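Local coordinates for protein monomethylamine methyltransferase MtmB1 (Methanosarcina barkeri, PDB 1NTH) that catalyses the transfer of the methyl group from monomethylamine to the corrinoid cofactor of its partner protein MtmC in methanogenesis, at residues G221-C224 with T225-H228. Numbering follows the deposited sequence.
Sequences GMTC and TDSH
The carbonyl oxygen of T223 is gripped by two donors that reach it from opposite faces of its plane. D226 N lies 3.0 Å from T223 O and closes a type I beta turn from T223 to D226. On the other face H228 NE2 donates to T223 O over 2.9 Å; the bond is nearly straight at nitrogen (169°) and the oxygen lies in the imidazole plane, although NE2 itself stands well above the carbonyl plane. Such a bond needs a proton on NE2. The carboxylate of D226, the last residue of the turn, reaches back to the first: T223 N donates to D226 OD2 at 2.8 Å, meeting the carboxylate on its anti side. With CG anti to its own carbonyl carbon (chi1 -64°), D226 folds back over the start of the turn, where OD2 also forms a salt bridge with K188 of helix 174-193, while OD1 accepts from V201 N. Both oxygens of this buried carboxylate are thus satisfied. M222 covers one face of the H228 ring. The bend at chi3 (74°) turns its methyl group inward, and CE sits 3.8 Å from the ring centroid, almost on the ring normal, in a CH-pi contact; the same CE lies 3.4 Å from S227 O. Y249 packs against H228 edge-to-face. A leucine in place of H228 would probably cost T223 O its second donor, leaving the bond from D226 N on one face, and deprive the M222 methyl of its aromatic face. The whole is a type I beta turn whose last residue, D226, returns its carboxylate to the backbone N of the first, T223, here leading from the loop after helix 210-214 into strand 227-231 of the TIM barrel.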
ATOM      1  N   GLY A 221       1.110  12.114   7.521  1.00 17.04           N
ATOM      2  CA  GLY A 221       2.104  13.069   7.985  1.00 16.56           C
ATOM      3  C   GLY A 221       3.469  12.830   7.366  1.00 15.51           C
ATOM      4  O   GLY A 221       3.576  12.532   6.178  1.00 16.72           O
ATOM      5  N   MET A 222       4.522  12.961   8.168  1.00 14.73           N
ATOM      6  CA  MET A 222       5.868  12.748   7.660  1.00 15.10           C
ATOM      7  C   MET A 222       6.098  11.296   7.259  1.00 15.37           C
ATOM      8  O   MET A 222       5.639  10.370   7.935  1.00 16.18           O
ATOM      9  CB  MET A 222       6.910  13.165   8.702  1.00 16.76           C
ATOM     10  CG  MET A 222       6.969  14.661   8.927  1.00 18.23           C
ATOM     11  SD  MET A 222       8.443  15.153   9.840  1.00 18.54           S
ATOM     12  CE  MET A 222       9.700  14.976   8.553  1.00 17.41           C
ATOM     13  N   THR A 223       6.796  11.108   6.146  1.00 15.21           N
ATOM     14  CA  THR A 223       7.108   9.772   5.649  1.00 15.61           C
ATOM     15  C   THR A 223       8.573   9.745   5.208  1.00 15.58           C
ATOM     16  O   THR A 223       9.262  10.764   5.283  1.00 14.21           O
ATOM     17  CB  THR A 223       6.190   9.376   4.469  0.50 16.91           C
ATOM     18  OG1 THR A 223       6.397   7.994   4.148  0.50 17.09           O
ATOM     19  CG2 THR A 223       6.481  10.232   3.249  0.50 19.01           C
ATOM     20  N   CYS A 224       9.052   8.598   4.735  1.00 15.24           N
ATOM     21  CA  CYS A 224      10.461   8.487   4.364  1.00 16.66           C
ATOM     22  C   CYS A 224      10.955   9.414   3.257  1.00 16.03           C
ATOM     23  O   CYS A 224      12.159   9.630   3.140  1.00 17.47           O
ATOM     24  CB  CYS A 224      10.814   7.033   4.025  0.80 16.90           C
ATOM     25  SG  CYS A 224      10.057   6.398   2.520  0.80 21.29           S
ATOM     26  N   THR A 225      10.041   9.961   2.458  1.00 14.65           N
ATOM     27  CA  THR A 225      10.408  10.861   1.371  1.00 14.73           C
ATOM     28  C   THR A 225      10.474  12.327   1.800  1.00 15.31           C
ATOM     29  O   THR A 225      10.571  13.230   0.963  1.00 15.68           O
ATOM     30  CB  THR A 225       9.426  10.730   0.198  1.00 15.33           C
ATOM     31  OG1 THR A 225       8.086  10.796   0.693  1.00 16.99           O
ATOM     32  CG2 THR A 225       9.634   9.403  -0.514  1.00 17.14           C
ATOM     33  N   ASP A 226      10.405  12.556   3.109  1.00 13.95           N
ATOM     34  CA  ASP A 226      10.506  13.901   3.665  1.00 14.19           C
ATOM     35  C   ASP A 226      11.845  13.984   4.389  1.00 14.57           C
ATOM     36  O   ASP A 226      12.390  12.957   4.795  1.00 15.54           O
ATOM     37  CB  ASP A 226       9.390  14.163   4.679  1.00 13.92           C
ATOM     38  CG  ASP A 226       8.012  14.128   4.055  1.00 15.30           C
ATOM     39  OD1 ASP A 226       7.816  14.777   3.003  1.00 15.32           O
ATOM     40  OD2 ASP A 226       7.127  13.463   4.627  1.00 16.27           O
ATOM     41  N   SER A 227      12.376  15.195   4.546  1.00 13.89           N
ATOM     42  CA  SER A 227      13.644  15.372   5.255  1.00 13.49           C
ATOM     43  C   SER A 227      13.371  15.413   6.754  1.00 13.52           C
ATOM     44  O   SER A 227      12.561  16.214   7.218  1.00 14.64           O
ATOM     45  CB  SER A 227      14.334  16.670   4.825  1.00 13.24           C
ATOM     46  OG  SER A 227      14.806  16.587   3.489  1.00 14.82           O
ATOM     47  N   HIS A 228      14.058  14.547   7.499  1.00 13.40           N
ATOM     48  CA  HIS A 228      13.899  14.440   8.949  1.00 14.21           C
ATOM     49  C   HIS A 228      15.039  15.139   9.656  1.00 13.30           C
ATOM     50  O   HIS A 228      16.200  14.763   9.536  1.00 14.60           O
ATOM     51  CB  HIS A 228      13.829  12.970   9.339  1.00 13.54           C
ATOM     52  CG  HIS A 228      12.650  12.273   8.747  1.00 15.56           C
ATOM     53  ND1 HIS A 228      11.611  11.783   9.505  1.00 18.11           N
ATOM     54  CD2 HIS A 228      12.306  12.065   7.454  1.00 12.80           C
ATOM     55  CE1 HIS A 228      10.674  11.306   8.705  1.00 13.08           C
ATOM     56  NE2 HIS A 228      11.071  11.466   7.456  1.00 17.86           N
TER